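Local coordinates for F5/8 type C domain protein (Bacteroides ovatus, PDB 4ZRX) that probably hydrolyses alpha-L-fucosides, as a putative alpha-L-fucosidase that pairs a TIM-barrel catalytic domain with an F5/8 type C, sugar-binding-type module, at residues A403-A408 against W414-K419; D223-G228 against V233-E238. One frame throughout, in Å; residues are numbered along the deposited sequence.

Contact 1 of 2, residues A403-A408 against W414-K419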
loop_
_atom_site.group_PDB
_atom_site.type_symbol
_atom_site.label_atom_id
_atom_site.label_comp_id
_atom_site.label_asym_id
_atom_site.label_seq_id
_atom_site.Cartn_x
_atom_site.Cartn_y
_atom_site.Cartn_z
ATOM N N ALA A 403 -0.511 -18.446 -16.700
ATOM C CA ALA A 403 -1.134 -19.271 -15.649
ATOM C C ALA A 403 -0.170 -20.324 -15.171
ATOM O O ALA A 403 0.603 -20.879 -15.968
ATOM C CB ALA A 403 -2.390 -19.949 -16.192
ATOM N N PHE A 404 -0.182 -20.592 -13.867
ATOM C CA PHE A 404 0.748 -21.563 -13.328
ATOM C C PHE A 404 0.122 -22.187 -12.075
ATOM O O PHE A 404 -0.782 -21.640 -11.460
ATOM C CB PHE A 404 2.131 -20.973 -12.982
ATOM C CG PHE A 404 2.115 -20.006 -11.876
ATOM C CD1 PHE A 404 1.832 -18.640 -12.099
ATOM C CD2 PHE A 404 2.433 -20.402 -10.601
ATOM C CE1 PHE A 404 1.814 -17.765 -11.042
ATOM C CE2 PHE A 404 2.443 -19.528 -9.544
ATOM C CZ PHE A 404 2.098 -18.162 -9.777
ATOM N N THR A 405 0.666 -23.345 -11.718
ATOM C CA THR A 405 0.288 -24.118 -10.569
ATOM C C THR A 405 1.532 -24.537 -9.803
ATOM O O THR A 405 2.544 -24.823 -10.419
ATOM C CB THR A 405 -0.471 -25.391 -11.037
ATOM O OG1 THR A 405 -1.608 -24.952 -11.800
ATOM C CG2 THR A 405 -0.969 -26.214 -9.818
ATOM N N VAL A 406 1.439 -24.582 -8.468
ATOM C CA VAL A 406 2.492 -25.034 -7.597
ATOM C C VAL A 406 1.967 -26.150 -6.691
ATOM O O VAL A 406 0.889 -26.065 -6.131
ATOM C CB VAL A 406 3.037 -23.930 -6.685
ATOM C CG1 VAL A 406 4.193 -24.381 -5.974
ATOM C CG2 VAL A 406 3.375 -22.667 -7.522
ATOM N N GLU A 407 2.769 -27.242 -6.642
ATOM C CA GLU A 407 2.484 -28.406 -5.836
ATOM C C GLU A 407 3.670 -28.722 -4.946
ATOM O O GLU A 407 4.790 -28.376 -5.259
ATOM C CB GLU A 407 2.172 -29.599 -6.745
ATOM C CG GLU A 407 0.950 -29.346 -7.577
ATOM C CD GLU A 407 0.841 -30.262 -8.772
ATOM O OE1 GLU A 407 1.834 -30.924 -9.189
ATOM O OE2 GLU A 407 -0.257 -30.312 -9.318
ATOM N N ALA A 408 3.367 -29.291 -3.777
ATOM C CA ALA A 408 4.364 -29.692 -2.784
ATOM C C ALA A 408 4.231 -31.165 -2.526
ATOM O O ALA A 408 3.101 -31.709 -2.402
ATOM C CB ALA A 408 4.182 -28.910 -1.531
ATOM N N TRP A 414 1.737 -35.578 -3.929
ATOM C CA TRP A 414 1.623 -34.173 -4.313
ATOM C C TRP A 414 0.329 -33.502 -3.782
ATOM O O TRP A 414 -0.746 -34.087 -3.830
ATOM C CB TRP A 414 1.669 -34.062 -5.838
ATOM C CG TRP A 414 2.973 -34.386 -6.425
ATOM C CD1 TRP A 414 3.297 -35.523 -7.097
ATOM C CD2 TRP A 414 4.205 -33.618 -6.333
ATOM N NE1 TRP A 414 4.604 -35.506 -7.480
ATOM C CE2 TRP A 414 5.195 -34.345 -7.042
ATOM C CE3 TRP A 414 4.523 -32.371 -5.834
ATOM C CZ2 TRP A 414 6.495 -33.864 -7.196
ATOM C CZ3 TRP A 414 5.843 -31.881 -5.962
ATOM C CH2 TRP A 414 6.810 -32.655 -6.621
ATOM N N LYS A 415 0.502 -32.316 -3.233
ATOM C CA LYS A 415 -0.623 -31.460 -2.823
ATOM C C LYS A 415 -0.542 -30.131 -3.553
ATOM O O LYS A 415 0.513 -29.533 -3.596
ATOM C CB LYS A 415 -0.559 -31.227 -1.340
ATOM C CG LYS A 415 -1.796 -30.535 -0.776
ATOM C CD LYS A 415 -1.661 -30.312 0.728
ATOM C CE LYS A 415 -2.998 -29.781 1.277
ATOM N NZ LYS A 415 -2.697 -29.152 2.603
ATOM N N GLU A 416 -1.652 -29.687 -4.124
ATOM C CA GLU A 416 -1.676 -28.349 -4.729
ATOM C C GLU A 416 -1.600 -27.289 -3.626
ATOM O O GLU A 416 -2.379 -27.300 -2.654
ATOM C CB GLU A 416 -2.918 -28.218 -5.610
ATOM C CG GLU A 416 -2.886 -26.920 -6.432
ATOM C CD GLU A 416 -4.057 -26.832 -7.374
ATOM O OE1 GLU A 416 -4.201 -27.731 -8.208
ATOM O OE2 GLU A 416 -4.810 -25.821 -7.281
ATOM N N VAL A 417 -0.643 -26.396 -3.734
ATOM C CA VAL A 417 -0.477 -25.326 -2.748
ATOM C C VAL A 417 -0.786 -23.975 -3.329
ATOM O O VAL A 417 -0.976 -23.026 -2.520
ATOM C CB VAL A 417 0.901 -25.336 -2.081
ATOM C CG1 VAL A 417 1.043 -26.608 -1.232
ATOM C CG2 VAL A 417 2.092 -25.191 -3.078
ATOM N N GLY A 418 -0.791 -23.801 -4.657
ATOM C CA GLY A 418 -1.253 -22.518 -5.191
ATOM C C GLY A 418 -1.393 -22.494 -6.659
ATOM O O GLY A 418 -0.895 -23.352 -7.337
ATOM N N LYS A 419 -2.108 -21.470 -7.127
ATOM C CA LYS A 419 -2.280 -21.236 -8.513
ATOM C C LYS A 419 -2.185 -19.742 -8.709
ATOM O O LYS A 419 -2.681 -19.006 -7.861
ATOM C CB LYS A 419 -3.646 -21.670 -8.969
ATOM C CG LYS A 419 -3.758 -23.160 -9.320
ATOM C CD LYS A 419 -5.183 -23.461 -9.882
ATOM C CE LYS A 419 -5.189 -23.603 -11.328
ATOM N NZ LYS A 419 -4.503 -24.855 -11.786
HETATM O O HOH W 1 -2.852 -29.935 -8.816
#
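T405 and K419 lie side by side and point the same way, a non-hydrogen-bonded antiparallel pair with CA atoms 4.4 Å apart. K419 folds back at its last two torsions (chi3 103°, chi4 70°), which returns NZ to within 2.9 Å of T405 OG1 as a hydrogen-bond donor; the hydroxyl also bonds D444. The T405 methyl CG2 is crossed at about a right angle by the E416 chain. On the same face E407 and E416 extend their carboxylates, and one water donates to E407 OE2 and to E416 OE1, bridging the two carboxylates. On the opposite face, which carries V406 and A408, V406 CG1 meets V417 CG2 at 3.7 Å, and A408 CB packs on V417 CG1.

The evidence for a classic beta bulge is that V417 and G418 both face V406: V417 N (2.9 Å) and G418 N (3.2 Å) donate to V406 O from one face of its carbonyl plane. Past the bulge, A408 and K415 exchange two backbone bonds, and W414 brings its rim atom CE3 to E407 CB (3.7 Å).

This is a beta hairpin at the border of a four-stranded antiparallel sheet, with 413-420 outermost. Strand 438-446 flanks 401-410 on its other side, R440 and R442 pairing with E407 OE1 and probably offsetting its charge, and R440 making a cation-pi contact with W414, while strand 427-431 packs against F404, V406 and V417.

Contact 2 of 2, residues D223-G228 against V233-E238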
loop_
_atom_site.group_PDB
_atom_site.type_symbol
_atom_site.label_atom_id
_atom_site.label_comp_id
_atom_site.label_asym_id
_atom_site.label_seq_id
_atom_site.Cartn_x
_atom_site.Cartn_y
_atom_site.Cartn_z
ATOM N N ASP A 223 7.774 5.901 -17.367
ATOM C CA ASP A 223 8.642 4.869 -16.776
ATOM C C ASP A 223 7.933 4.006 -15.731
ATOM O O ASP A 223 8.243 2.811 -15.651
ATOM C CB ASP A 223 9.922 5.442 -16.163
ATOM C CG ASP A 223 10.898 5.958 -17.183
ATOM O OD1 ASP A 223 11.141 5.192 -18.155
ATOM O OD2 ASP A 223 11.442 7.061 -16.946
ATOM N N VAL A 224 7.091 4.627 -14.912
ATOM C CA VAL A 224 6.476 3.957 -13.752
ATOM C C VAL A 224 5.007 4.357 -13.675
ATOM O O VAL A 224 4.676 5.537 -13.756
ATOM C CB VAL A 224 7.200 4.348 -12.479
ATOM C CG1 VAL A 224 6.496 3.892 -11.184
ATOM C CG2 VAL A 224 8.647 3.834 -12.423
ATOM N N ARG A 225 4.150 3.345 -13.512
ATOM C CA ARG A 225 2.705 3.482 -13.563
ATOM C C ARG A 225 2.151 3.413 -12.136
ATOM O O ARG A 225 2.462 2.489 -11.380
ATOM C CB ARG A 225 2.123 2.342 -14.422
ATOM C CG ARG A 225 0.650 2.084 -14.313
ATOM C CD ARG A 225 0.184 1.074 -15.301
ATOM N NE ARG A 225 0.838 -0.207 -15.149
ATOM C CZ ARG A 225 0.411 -1.248 -14.448
ATOM N NH1 ARG A 225 -0.706 -1.208 -13.725
ATOM N NH2 ARG A 225 1.138 -2.341 -14.449
ATOM N N TRP A 226 1.244 4.331 -11.826
ATOM C CA TRP A 226 0.508 4.237 -10.587
ATOM C C TRP A 226 -0.380 2.989 -10.595
ATOM O O TRP A 226 -1.115 2.806 -11.532
ATOM C CB TRP A 226 -0.396 5.440 -10.472
ATOM C CG TRP A 226 -1.201 5.483 -9.193
ATOM C CD1 TRP A 226 -0.738 5.262 -7.965
ATOM C CD2 TRP A 226 -2.574 5.869 -9.047
ATOM N NE1 TRP A 226 -1.739 5.396 -7.028
ATOM C CE2 TRP A 226 -2.886 5.792 -7.676
ATOM C CE3 TRP A 226 -3.593 6.196 -9.955
ATOM C CZ2 TRP A 226 -4.145 6.086 -7.177
ATOM C CZ3 TRP A 226 -4.873 6.519 -9.449
ATOM C CH2 TRP A 226 -5.121 6.462 -8.056
ATOM N N VAL A 227 -0.387 2.221 -9.515
ATOM C CA VAL A 227 -1.138 0.996 -9.464
ATOM C C VAL A 227 -2.642 1.279 -9.625
ATOM O O VAL A 227 -3.342 0.339 -9.994
ATOM C CB VAL A 227 -0.844 0.169 -8.197
ATOM C CG1 VAL A 227 -1.397 0.815 -6.966
ATOM C CG2 VAL A 227 -1.326 -1.277 -8.354
ATOM N N GLY A 228 -3.133 2.481 -9.238
ATOM C CA GLY A 228 -4.556 2.833 -9.453
ATOM C C GLY A 228 -5.344 2.973 -8.199
ATOM O O GLY A 228 -6.537 3.250 -8.245
ATOM N N VAL A 233 -2.839 -2.095 -2.351
ATOM C CA VAL A 233 -3.321 -3.378 -2.928
ATOM C C VAL A 233 -3.007 -3.441 -4.410
ATOM O O VAL A 233 -3.499 -2.620 -5.181
ATOM C CB VAL A 233 -4.834 -3.569 -2.734
ATOM C CG1 VAL A 233 -5.248 -4.977 -3.208
ATOM C CG2 VAL A 233 -5.180 -3.451 -1.237
ATOM N N GLY A 234 -2.123 -4.346 -4.806
ATOM C CA GLY A 234 -1.863 -4.543 -6.225
ATOM C C GLY A 234 -2.836 -5.515 -6.831
ATOM O O GLY A 234 -3.919 -5.752 -6.285
ATOM N N ARG A 235 -2.456 -6.074 -7.967
ATOM C CA ARG A 235 -3.297 -7.006 -8.693
ATOM C C ARG A 235 -2.649 -8.380 -8.670
ATOM O O ARG A 235 -1.421 -8.535 -8.915
ATOM C CB ARG A 235 -3.339 -6.609 -10.151
ATOM C CG ARG A 235 -4.096 -5.303 -10.497
ATOM C CD ARG A 235 -3.949 -4.944 -11.983
ATOM N NE ARG A 235 -4.661 -3.677 -12.204
ATOM C CZ ARG A 235 -4.206 -2.478 -11.846
ATOM N NH1 ARG A 235 -2.992 -2.321 -11.323
ATOM N NH2 ARG A 235 -4.958 -1.435 -12.024
ATOM N N GLU A 236 -3.474 -9.396 -8.424
ATOM C CA GLU A 236 -3.012 -10.775 -8.644
ATOM C C GLU A 236 -2.539 -11.037 -10.080
ATOM O O GLU A 236 -1.543 -11.755 -10.267
ATOM C CB GLU A 236 -4.098 -11.763 -8.308
ATOM C CG GLU A 236 -4.381 -11.782 -6.815
ATOM C CD GLU A 236 -5.672 -12.558 -6.501
ATOM O OE1 GLU A 236 -6.713 -12.076 -6.884
ATOM O OE2 GLU A 236 -5.642 -13.568 -5.798
ATOM N N THR A 237 -3.207 -10.465 -11.065
ATOM C CA THR A 237 -2.779 -10.572 -12.448
ATOM C C THR A 237 -2.266 -9.190 -12.829
ATOM O O THR A 237 -3.082 -8.262 -13.039
ATOM C CB THR A 237 -3.922 -10.923 -13.340
ATOM O OG1 THR A 237 -4.511 -12.151 -12.956
ATOM C CG2 THR A 237 -3.525 -10.987 -14.833
ATOM N N GLU A 238 -0.928 -9.034 -12.825
ATOM C CA GLU A 238 -0.307 -7.734 -13.054
ATOM C C GLU A 238 0.589 -7.790 -14.286
ATOM O O GLU A 238 1.716 -8.365 -14.227
ATOM C CB GLU A 238 0.459 -7.271 -11.829
ATOM C CG GLU A 238 0.961 -5.805 -11.930
ATOM C CD GLU A 238 -0.133 -4.760 -11.854
ATOM O OE1 GLU A 238 -0.743 -4.540 -10.773
ATOM O OE2 GLU A 238 -0.468 -4.109 -12.891
#
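V227, the residue most covered here, meets R235 through both its carbonyl and its side chain. R235 NH1 (3.0 Å) and NH2 (3.1 Å) both donate to V227 O, an end-on grip on one atom; NH1 lies in the carbonyl plane on a lone pair, whereas NH2 is tilted 23° from it. With chi1 at 70°, which sets CG1 between the backbone N and the carbonyl carbon, the CG2 branch of V227 is anti to N and faces the second segment, 3.6 Å from R235 NH1 and 3.9 Å from G234 CA.

R235 NH1 also donates to E238 OE1 (3.2 Å), which accepts on its syn lone pair, and R225 takes the other carboxylate oxygen: NH1 and NH2 converge on E238 OE2, the latter at 2.9 Å, with the acceptor close to the guanidinium plane. The three residues thus form a salt-bridge network joining strand 225-226, part of the mixed sheet of the TIM-barrel-type fucosidase domain, to the loop that follows it. The two guanidinium planes stand 61° apart, and their NH1 atoms approach to 3.5 Å, a like-charge contact that the intervening carboxylate probably offsets. A methionine in place of R235 would probably leave V227 O without its paired donors and E238 OE1 without its mate, so that only the R225 grip on OE2, among the bonds described, would still restrain the carboxylate. Outside the two segments, R235 NH2 donates to A265 O and R225 NE to Y283 O, while S285 of strand 279-290 touches R225, V227 and E238.

In the fold
Contacts 1 and 2 share no strand; their centres stand about 24 Å apart and their nearest atoms about 7 Å, without touching. Contact 2 lies nearer the centre of the molecule, about 11 Å from it against about 27 Å, and none of its touching residues is exposed, whereas three of those in contact 1 are. Their chemistry differs as well: 403-408 and 414-419 are held mainly by backbone hydrogen bonds of an edge hairpin, with 546 Å² buried, whereas 223-228 and 233-238 bury 234 Å² and rely on arginine and glutamate side chains. A hydrogen bond between T237 and T421, and another from E238 N to T422 OG1, join the contact 2 loop to residues just after strand 413-420.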